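Local coordinates for protein NAD nucleotidase (Haemophilus influenzae, PDB 3ZTV) that degrades NAD to adenosine and nicotinamide riboside, acting both as a pyrophosphatase on the dinucleotide and as a zinc-dependent 5'-nucleotidase on the resulting mononucleotides, at residues H228-N233 / L241-E246; Y245-E250 / F260-W265; K289-L294 / M327-L332. All blocks are in the same frame, centred on the assembly; numbering follows the deposited sequence.

Two of the three contacts lie near the zinc site, and the third is linked to them through Asn-233. Contacts 1 and 2 have centres 8 Å apart and share Tyr-245, where the chain turns a corner, and Glu-246; Gly-232 O of contact 1 and Tyr-247 N of contact 2 lie 2.9 Å apart, a probable hydrogen bond. Contact 3, centred 13 Å from contact 1, is joined to it by Asn-233 ND2 and Ser-329 OG, 2.9 Å apart. Contacts 1 and 2 approach the metals: the side chain of Glu-263 is about 7 Å from a zinc ion and that of Tyr-229 about 10 Å. Contact 3 lies away from the site.

Contact 1: residues H228-N233 / L241-E246; sequences HYLYGN and LPVIYE
Leu-230 O takes the N-H of Ile-244 at 2.8 Å in an almost straight bond, 177° at the hydrogen, and Gly-232 N donates to Tyr-245 O, also at 2.8 Å. Between them these bonds define a short parallel pairing, with Tyr-231 beside Tyr-245. The amide of Leu-230 is served differently: it donates to a water that in turn donates to Pro-242 O, bridging the two segments. Tyr-245 N, by contrast, is buried without any partner at the corner the chain turns there.

Tyr-231 and Tyr-245 share a face of the pairing. Tyr-245 CB sits over the Tyr-231 ring, 4.0 Å from its centroid, while CD2 of Tyr-245 comes to 3.6 Å from Tyr-231 CZ, the two planes inclined at 55°. Tyr-229 completes the cluster, its CD2 near Tyr-245 CE2, with Ile-244 CG2 over its ring in a CH-pi contact. Leu-230 CG stands anti to the backbone N (chi1 177°), and CD2 of that residue touches both Leu-241 CB and Val-243 CG2, each at 3.7 Å.

Polar ends find partners beyond the pair: Tyr-231 OH bonds to Ser-206, Glu-246 OE1 forms a salt bridge with Arg-237, and Asn-233, N-cap of helix 234-238, bonds through OD1 to Leu-236 N and through ND2 to Ser-329 OG. The whole is a parallel strand-helix-strand connection, with a three-tyrosine aromatic cluster near the dizinc site of a calcineurin-like phosphoesterase domain.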
loop_
_atom_site.group_PDB
_atom_site.type_symbol
_atom_site.label_atom_id
_atom_site.label_comp_id
_atom_site.label_asym_id
_atom_site.label_seq_id
_atom_site.Cartn_x
_atom_site.Cartn_y
_atom_site.Cartn_z
ATOM N N HIS A 228 5.102 -4.855 23.486
ATOM C CA HIS A 228 5.422 -5.289 24.855
ATOM C C HIS A 228 5.165 -4.170 25.901
ATOM O O HIS A 228 5.725 -4.196 27.007
ATOM C CB HIS A 228 6.894 -5.728 24.969
ATOM C CG HIS A 228 7.262 -7.027 24.291
ATOM N ND1 HIS A 228 6.617 -7.572 23.198
ATOM C CD2 HIS A 228 8.288 -7.864 24.567
ATOM C CE1 HIS A 228 7.230 -8.696 22.853
ATOM N NE2 HIS A 228 8.239 -8.897 23.674
ATOM N N TYR A 229 4.324 -3.193 25.577
ATOM C CA TYR A 229 4.052 -2.089 26.505
ATOM C C TYR A 229 3.086 -2.478 27.609
ATOM O O TYR A 229 2.024 -3.074 27.349
ATOM C CB TYR A 229 3.442 -0.895 25.772
ATOM C CG TYR A 229 4.345 -0.165 24.805
ATOM C CD1 TYR A 229 5.726 -0.329 24.821
ATOM C CD2 TYR A 229 3.802 0.711 23.872
ATOM C CE1 TYR A 229 6.536 0.368 23.925
ATOM C CE2 TYR A 229 4.598 1.412 22.987
ATOM C CZ TYR A 229 5.959 1.231 23.009
ATOM O OH TYR A 229 6.751 1.922 22.113
ATOM N N LEU A 230 3.444 -2.107 28.841
ATOM C CA LEU A 230 2.498 -2.170 29.956
ATOM C C LEU A 230 1.542 -0.975 29.852
ATOM O O LEU A 230 1.962 0.183 29.974
ATOM C CB LEU A 230 3.228 -2.150 31.312
ATOM C CG LEU A 230 2.341 -2.142 32.563
ATOM C CD1 LEU A 230 1.425 -3.357 32.655
ATOM C CD2 LEU A 230 3.187 -2.020 33.833
ATOM N N TYR A 231 0.266 -1.257 29.598
ATOM C CA TYR A 231 -0.782 -0.238 29.706
ATOM C C TYR A 231 -1.307 -0.415 31.126
ATOM O O TYR A 231 -1.732 -1.499 31.513
ATOM C CB TYR A 231 -1.903 -0.472 28.680
ATOM C CG TYR A 231 -1.633 -0.082 27.227
ATOM C CD1 TYR A 231 -0.537 -0.592 26.536
ATOM C CD2 TYR A 231 -2.496 0.774 26.545
ATOM C CE1 TYR A 231 -0.311 -0.272 25.209
ATOM C CE2 TYR A 231 -2.282 1.095 25.211
ATOM C CZ TYR A 231 -1.185 0.577 24.556
ATOM O OH TYR A 231 -0.992 0.904 23.229
ATOM N N GLY A 232 -1.281 0.664 31.901
ATOM C CA GLY A 232 -1.541 0.551 33.324
ATOM C C GLY A 232 -2.457 1.620 33.897
ATOM O O GLY A 232 -3.351 2.148 33.221
ATOM N N ASN A 233 -2.227 1.935 35.171
ATOM C CA ASN A 233 -3.066 2.869 35.912
ATOM C C ASN A 233 -2.294 3.350 37.127
ATOM O O ASN A 233 -1.129 2.995 37.316
ATOM C CB ASN A 233 -4.366 2.189 36.334
ATOM C CG ASN A 233 -4.129 0.924 37.153
ATOM O OD1 ASN A 233 -3.113 0.789 37.844
ATOM N ND2 ASN A 233 -5.077 0.003 37.095
ATOM N N LEU A 241 6.149 0.109 38.311
ATOM C CA LEU A 241 6.121 -0.723 37.113
ATOM C C LEU A 241 6.260 0.171 35.876
ATOM O O LEU A 241 5.956 1.362 35.931
ATOM C CB LEU A 241 4.829 -1.539 37.074
ATOM C CG LEU A 241 4.778 -2.662 38.116
ATOM C CD1 LEU A 241 3.349 -3.121 38.368
ATOM C CD2 LEU A 241 5.683 -3.836 37.734
ATOM N N PRO A 242 6.730 -0.398 34.754
ATOM C CA PRO A 242 7.039 0.422 33.575
ATOM C C PRO A 242 5.805 0.759 32.725
ATOM O O PRO A 242 5.677 0.378 31.546
ATOM C CB PRO A 242 8.040 -0.446 32.809
ATOM C CG PRO A 242 7.653 -1.837 33.163
ATOM C CD PRO A 242 7.212 -1.783 34.609
ATOM N N VAL A 243 4.896 1.510 33.332
ATOM C CA VAL A 243 3.649 1.883 32.676
ATOM C C VAL A 243 3.907 2.889 31.562
ATOM O O VAL A 243 4.498 3.948 31.793
ATOM C CB VAL A 243 2.654 2.470 33.683
ATOM C CG1 VAL A 243 1.395 2.930 32.962
ATOM C CG2 VAL A 243 2.321 1.443 34.753
ATOM N N ILE A 244 3.461 2.560 30.352
ATOM C CA ILE A 244 3.687 3.416 29.192
ATOM C C ILE A 244 2.465 4.283 28.885
ATOM O O ILE A 244 2.592 5.473 28.609
ATOM C CB ILE A 244 4.060 2.586 27.943
ATOM C CG1 ILE A 244 5.256 1.677 28.236
ATOM C CG2 ILE A 244 4.365 3.496 26.753
ATOM C CD1 ILE A 244 6.500 2.411 28.723
ATOM N N TYR A 245 1.286 3.672 28.939
ATOM C CA TYR A 245 0.025 4.331 28.626
ATOM C C TYR A 245 -1.027 3.901 29.630
ATOM O O TYR A 245 -0.873 2.871 30.287
ATOM C CB TYR A 245 -0.455 3.893 27.245
ATOM C CG TYR A 245 0.381 4.365 26.083
ATOM C CD1 TYR A 245 0.600 5.718 25.866
ATOM C CD2 TYR A 245 0.901 3.461 25.166
ATOM C CE1 TYR A 245 1.343 6.158 24.788
ATOM C CE2 TYR A 245 1.647 3.892 24.077
ATOM C CZ TYR A 245 1.865 5.235 23.893
ATOM O OH TYR A 245 2.605 5.660 22.807
ATOM N N GLU A 246 -2.116 4.663 29.717
ATOM C CA GLU A 246 -3.287 4.250 30.485
ATOM C C GLU A 246 -4.021 3.091 29.805
ATOM O O GLU A 246 -4.120 3.034 28.573
ATOM C CB GLU A 246 -4.229 5.445 30.678
ATOM C CG GLU A 246 -5.348 5.229 31.684
ATOM C CD GLU A 246 -4.879 5.262 33.127
ATOM O OE1 GLU A 246 -3.789 5.811 33.408
ATOM O OE2 GLU A 246 -5.612 4.738 33.984
HETATM O O HOH W 1 6.250 -1.380 29.430
#

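Contact 2: residues Y245-E250 / F260-W265; sequences YEYPLE and FVMEGW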
loop_
_atom_site.group_PDB
_atom_site.type_symbol
_atom_site.label_atom_id
_atom_site.label_comp_id
_atom_site.label_asym_id
_atom_site.label_seq_id
_atom_site.Cartn_x
_atom_site.Cartn_y
_atom_site.Cartn_z
ATOM N N TYR A 245 1.286 3.672 28.939
ATOM C CA TYR A 245 0.025 4.331 28.626
ATOM C C TYR A 245 -1.027 3.901 29.630
ATOM O O TYR A 245 -0.873 2.871 30.287
ATOM C CB TYR A 245 -0.455 3.893 27.245
ATOM C CG TYR A 245 0.381 4.365 26.083
ATOM C CD1 TYR A 245 0.600 5.718 25.866
ATOM C CD2 TYR A 245 0.901 3.461 25.166
ATOM C CE1 TYR A 245 1.343 6.158 24.788
ATOM C CE2 TYR A 245 1.647 3.892 24.077
ATOM C CZ TYR A 245 1.865 5.235 23.893
ATOM O OH TYR A 245 2.605 5.660 22.807
ATOM N N GLU A 246 -2.116 4.663 29.717
ATOM C CA GLU A 246 -3.287 4.250 30.485
ATOM C C GLU A 246 -4.021 3.091 29.805
ATOM O O GLU A 246 -4.120 3.034 28.573
ATOM C CB GLU A 246 -4.229 5.445 30.678
ATOM C CG GLU A 246 -5.348 5.229 31.684
ATOM C CD GLU A 246 -4.879 5.262 33.127
ATOM O OE1 GLU A 246 -3.789 5.811 33.408
ATOM O OE2 GLU A 246 -5.612 4.738 33.984
ATOM N N TYR A 247 -4.536 2.171 30.612
ATOM C CA TYR A 247 -5.325 1.055 30.113
ATOM C C TYR A 247 -6.811 1.438 30.081
ATOM O O TYR A 247 -7.403 1.643 31.136
ATOM C CB TYR A 247 -5.129 -0.172 31.031
ATOM C CG TYR A 247 -5.807 -1.409 30.493
ATOM C CD1 TYR A 247 -7.139 -1.671 30.785
ATOM C CD2 TYR A 247 -5.127 -2.297 29.660
ATOM C CE1 TYR A 247 -7.789 -2.772 30.255
ATOM C CE2 TYR A 247 -5.757 -3.407 29.143
ATOM C CZ TYR A 247 -7.097 -3.632 29.428
ATOM O OH TYR A 247 -7.760 -4.722 28.913
ATOM N N PRO A 248 -7.424 1.580 28.890
ATOM C CA PRO A 248 -6.919 1.594 27.518
ATOM C C PRO A 248 -6.680 3.032 27.065
ATOM O O PRO A 248 -7.054 3.969 27.773
ATOM C CB PRO A 248 -8.107 1.028 26.737
ATOM C CG PRO A 248 -9.286 1.690 27.424
ATOM C CD PRO A 248 -8.902 1.690 28.900
ATOM N N LEU A 249 -6.068 3.200 25.899
ATOM C CA LEU A 249 -6.059 4.469 25.183
ATOM C C LEU A 249 -7.358 4.644 24.402
ATOM O O LEU A 249 -8.002 3.663 24.022
ATOM C CB LEU A 249 -4.883 4.521 24.206
ATOM C CG LEU A 249 -3.499 4.629 24.844
ATOM C CD1 LEU A 249 -2.431 4.522 23.762
ATOM C CD2 LEU A 249 -3.381 5.937 25.623
ATOM N N GLU A 250 -7.737 5.900 24.178
ATOM C CA GLU A 250 -8.949 6.230 23.427
ATOM C C GLU A 250 -8.664 7.298 22.379
ATOM O O GLU A 250 -8.009 8.292 22.670
ATOM C CB GLU A 250 -10.059 6.736 24.364
ATOM C CG GLU A 250 -11.347 7.092 23.632
ATOM C CD GLU A 250 -12.444 7.643 24.534
ATOM O OE1 GLU A 250 -12.358 7.518 25.775
ATOM O OE2 GLU A 250 -13.413 8.200 23.977
ATOM N N PHE A 260 -10.810 2.234 20.953
ATOM C CA PHE A 260 -9.999 1.909 22.131
ATOM C C PHE A 260 -8.848 0.989 21.740
ATOM O O PHE A 260 -9.030 0.090 20.922
ATOM C CB PHE A 260 -10.884 1.290 23.212
ATOM C CG PHE A 260 -11.964 2.219 23.670
ATOM C CD1 PHE A 260 -11.692 3.188 24.623
ATOM C CD2 PHE A 260 -13.227 2.184 23.101
ATOM C CE1 PHE A 260 -12.672 4.091 25.031
ATOM C CE2 PHE A 260 -14.219 3.085 23.509
ATOM C CZ PHE A 260 -13.938 4.031 24.472
ATOM N N VAL A 261 -7.667 1.249 22.295
ATOM C CA VAL A 261 -6.454 0.493 21.970
ATOM C C VAL A 261 -5.768 0.080 23.267
ATOM O O VAL A 261 -5.590 0.904 24.173
ATOM C CB VAL A 261 -5.470 1.381 21.171
ATOM C CG1 VAL A 261 -4.170 0.635 20.863
ATOM C CG2 VAL A 261 -6.125 1.917 19.895
ATOM N N MET A 262 -5.364 -1.180 23.382
ATOM C CA MET A 262 -4.654 -1.598 24.588
ATOM C C MET A 262 -3.792 -2.833 24.356
ATOM O O MET A 262 -4.122 -3.681 23.529
ATOM C CB MET A 262 -5.615 -1.831 25.763
ATOM C CG MET A 262 -6.465 -3.079 25.680
ATOM S SD MET A 262 -7.764 -3.037 24.431
ATOM C CE MET A 262 -8.710 -4.470 24.956
ATOM N N GLU A 263 -2.690 -2.917 25.108
ATOM C CA GLU A 263 -1.777 -4.061 25.113
ATOM C C GLU A 263 -1.690 -4.589 26.549
ATOM O O GLU A 263 -2.133 -3.911 27.501
ATOM C CB GLU A 263 -0.396 -3.629 24.612
ATOM C CG GLU A 263 0.549 -4.762 24.255
ATOM C CD GLU A 263 1.751 -4.307 23.453
ATOM O OE1 GLU A 263 2.134 -3.127 23.520
ATOM O OE2 GLU A 263 2.330 -5.142 22.734
ATOM N N GLY A 264 -1.114 -5.785 26.702
ATOM C CA GLY A 264 -1.003 -6.453 27.992
ATOM C C GLY A 264 0.430 -6.799 28.375
ATOM O O GLY A 264 0.729 -7.921 28.806
ATOM N N TRP A 265 1.322 -5.823 28.243
ATOM C CA TRP A 265 2.729 -6.011 28.617
ATOM C C TRP A 265 3.327 -7.168 27.801
ATOM O O TRP A 265 3.197 -7.165 26.572
ATOM C CB TRP A 265 2.867 -6.201 30.139
ATOM C CG TRP A 265 4.188 -5.746 30.719
ATOM C CD1 TRP A 265 5.216 -5.142 30.056
ATOM C CD2 TRP A 265 4.597 -5.844 32.091
ATOM N NE1 TRP A 265 6.247 -4.868 30.930
ATOM C CE2 TRP A 265 5.889 -5.286 32.185
ATOM C CE3 TRP A 265 3.992 -6.344 33.250
ATOM C CZ2 TRP A 265 6.594 -5.230 33.394
ATOM C CZ3 TRP A 265 4.687 -6.287 34.441
ATOM C CH2 TRP A 265 5.980 -5.742 34.503
#
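Two backbone hydrogen bonds join Leu-249 and Val-261, the hydrogen-bonded pair of an antiparallel hairpin: Leu-249 N reaches Val-261 O at 2.9 Å, in the carbonyl plane, and Val-261 N returns to Leu-249 O at 3.0 Å, tilted 34° from that plane. The same Leu-249 oxygen also receives a CA-H contact from Phe-260, so it is approached twice.

Apolar contacts follow on the side of Tyr-247, Pro-248 and Met-262. Tyr-247 CE2 lies 3.5 Å from Met-262 CG, the two side chains crossing at a slant; Met-262 holds CG between its backbone N and carbonyl carbon (chi1 73°), which brings that methylene against the ring. Pro-248, entered through a cis peptide bond, presses CB against Met-262 CB at 3.9 Å and CG against Phe-260 CD1.

Mixed polar and aromatic packing closes the outer end, where the extended Glu-250 runs alongside Phe-260 and OE1 of the glutamate comes to 3.5 Å from CE1 of the ring, carboxylate and ring planes 49° apart.

Strand 249-252 is the outermost strand, within this chain, of a six-stranded mixed sheet, while strand 258-263 pairs further inward with strand 221-224; Leu-274 of strand 270-278 packs on Tyr-247, Pro-248 and Met-262, and Ile-286 of strand 284-295 on Phe-260.

Contact 3: residues K289-L294 / M327-L332; sequences KIPHVL and MKSISL
Val-293 N donates to Ser-329 O at 2.8 Å, the shorter of two backbone bonds by which strand 330-332 joins strand 284-295 in parallel, as the outermost strand within this chain of a seven-stranded mixed sheet. The second bond runs from Ser-331 N to Val-293 O at 2.9 Å and is nearly straight, 172° at the hydrogen. Val-293 thus uses both its backbone N and its backbone O on the same neighbour, the donor and acceptor belonging to residues two apart, which is the signature of parallel pairing. The two short strands are inclined at 36° to each other.

A type I turn from Met-327 to Ile-330 leads into the strand, and Ser-329 O in it faces Val-293 N. The turn is anchored from outside, since Glu-235 accepts from the backbone N of both Lys-328 and Ser-329 through its two carboxylate oxygens. Ser-329 OG meets Asn-233 ND2, and Ser-331 OG is held by Asp-334 and Lys-52.

Side chains divide between the two faces. On one, Val-293 CB meets Ile-330 CD1 at 4.0 Å, next to Leu-236 of helix 234-238, which packs on Val-293. On the other, Leu-294 and Ser-331 lie towards helix 46-59, whose Ala-48, Val-49 and Lys-52 touch Leu-294. Within strand 289-294, Ile-290 CG2 sits over the centre of the His-292 ring, 3.5 Å above its plane. At the exposed end, the Lys-328 side chain crosses that of Ile-290 at about a right angle, with Lys-328 CE 3.5 Å from Ile-290 CD1; a bend at the last torsion (chi4 43°) sets Lys-328 NZ 3.6 Å from the same Ile-290 CD1.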
loop_
_atom_site.group_PDB
_atom_site.type_symbol
_atom_site.label_atom_id
_atom_site.label_comp_id
_atom_site.label_asym_id
_atom_site.label_seq_id
_atom_site.Cartn_x
_atom_site.Cartn_y
_atom_site.Cartn_z
ATOM N N LYS A 289 -12.175 -1.583 33.340
ATOM C CA LYS A 289 -10.842 -1.520 32.753
ATOM C C LYS A 289 -9.810 -1.848 33.825
ATOM O O LYS A 289 -9.509 -1.022 34.688
ATOM C CB LYS A 289 -10.579 -0.144 32.125
ATOM C CG LYS A 289 -11.048 1.056 32.951
ATOM C CD LYS A 289 -10.698 2.359 32.247
ATOM C CE LYS A 289 -11.078 3.574 33.087
ATOM N NZ LYS A 289 -10.237 3.689 34.311
ATOM N N ILE A 290 -9.293 -3.070 33.780
ATOM C CA ILE A 290 -8.319 -3.535 34.764
ATOM C C ILE A 290 -7.192 -4.304 34.085
ATOM O O ILE A 290 -7.428 -5.349 33.474
ATOM C CB ILE A 290 -8.951 -4.472 35.796
ATOM C CG1 ILE A 290 -10.235 -3.872 36.373
ATOM C CG2 ILE A 290 -7.947 -4.787 36.911
ATOM C CD1 ILE A 290 -11.053 -4.863 37.194
ATOM N N PRO A 291 -5.963 -3.783 34.162
ATOM C CA PRO A 291 -4.804 -4.586 33.761
ATOM C C PRO A 291 -4.312 -5.423 34.948
ATOM O O PRO A 291 -3.671 -4.882 35.860
ATOM C CB PRO A 291 -3.769 -3.528 33.379
ATOM C CG PRO A 291 -4.106 -2.349 34.248
ATOM C CD PRO A 291 -5.583 -2.416 34.564
ATOM N N HIS A 292 -4.621 -6.720 34.958
ATOM C CA HIS A 292 -4.249 -7.580 36.090
ATOM C C HIS A 292 -2.805 -8.051 35.985
ATOM O O HIS A 292 -2.475 -8.849 35.100
ATOM C CB HIS A 292 -5.126 -8.831 36.132
ATOM C CG HIS A 292 -6.583 -8.564 36.362
ATOM N ND1 HIS A 292 -7.497 -8.397 35.341
ATOM C CD2 HIS A 292 -7.289 -8.469 37.513
ATOM C CE1 HIS A 292 -8.700 -8.197 35.855
ATOM N NE2 HIS A 292 -8.600 -8.244 37.173
ATOM N N VAL A 293 -1.948 -7.594 36.895
ATOM C CA VAL A 293 -0.587 -8.116 36.977
ATOM C C VAL A 293 -0.583 -9.374 37.842
ATOM O O VAL A 293 -1.028 -9.362 38.999
ATOM C CB VAL A 293 0.388 -7.078 37.551
ATOM C CG1 VAL A 293 1.769 -7.692 37.758
ATOM C CG2 VAL A 293 0.485 -5.892 36.626
ATOM N N LEU A 294 -0.082 -10.469 37.277
ATOM C CA LEU A 294 -0.074 -11.768 37.931
ATOM C C LEU A 294 1.201 -11.894 38.749
ATOM O O LEU A 294 2.294 -11.926 38.185
ATOM C CB LEU A 294 -0.139 -12.867 36.871
ATOM C CG LEU A 294 -1.284 -12.715 35.859
ATOM C CD1 LEU A 294 -1.141 -13.741 34.745
ATOM C CD2 LEU A 294 -2.646 -12.826 36.542
ATOM N N MET A 327 -4.695 -4.230 46.501
ATOM C CA MET A 327 -4.695 -3.628 45.170
ATOM C C MET A 327 -5.530 -4.389 44.154
ATOM O O MET A 327 -5.367 -5.595 43.974
ATOM C CB MET A 327 -3.265 -3.475 44.669
ATOM C CG MET A 327 -2.425 -2.651 45.608
ATOM S SD MET A 327 -0.702 -2.552 45.122
ATOM C CE MET A 327 -0.870 -1.726 43.558
ATOM N N LYS A 328 -6.413 -3.659 43.481
ATOM C CA LYS A 328 -7.320 -4.223 42.492
ATOM C C LYS A 328 -6.587 -4.801 41.278
ATOM O O LYS A 328 -7.047 -5.766 40.665
ATOM C CB LYS A 328 -8.315 -3.140 42.047
ATOM C CG LYS A 328 -9.360 -3.602 41.058
ATOM C CD LYS A 328 -10.523 -2.619 41.005
ATOM C CE LYS A 328 -11.698 -3.231 40.266
ATOM N NZ LYS A 328 -11.901 -4.652 40.676
ATOM N N SER A 329 -5.447 -4.211 40.932
ATOM C CA SER A 329 -4.740 -4.555 39.695
ATOM C C SER A 329 -3.623 -5.583 39.896
ATOM O O SER A 329 -2.888 -5.876 38.959
ATOM C CB SER A 329 -4.160 -3.295 39.051
ATOM O OG SER A 329 -5.152 -2.281 38.914
ATOM N N ILE A 330 -3.466 -6.076 41.123
ATOM C CA ILE A 330 -2.524 -7.151 41.433
ATOM C C ILE A 330 -3.331 -8.399 41.745
ATOM O O ILE A 330 -4.274 -8.354 42.542
ATOM C CB ILE A 330 -1.630 -6.807 42.657
ATOM C CG1 ILE A 330 -0.815 -5.540 42.394
ATOM C CG2 ILE A 330 -0.741 -8.003 43.038
ATOM C CD1 ILE A 330 0.158 -5.644 41.225
ATOM N N SER A 331 -2.970 -9.519 41.129
ATOM C CA SER A 331 -3.630 -10.776 41.418
ATOM C C SER A 331 -2.583 -11.754 41.934
ATOM O O SER A 331 -1.658 -12.125 41.211
ATOM C CB SER A 331 -4.284 -11.320 40.153
ATOM O OG SER A 331 -5.104 -12.436 40.438
ATOM N N LEU A 332 -2.717 -12.176 43.185
ATOM C CA LEU A 332 -1.705 -13.035 43.816
ATOM C C LEU A 332 -2.000 -14.526 43.717
ATOM O O LEU A 332 -3.120 -14.974 43.977
ATOM C CB LEU A 332 -1.524 -12.674 45.298
ATOM C CG LEU A 332 -1.037 -11.263 45.607
ATOM C CD1 LEU A 332 -1.234 -10.941 47.086
ATOM C CD2 LEU A 332 0.415 -11.072 45.206
#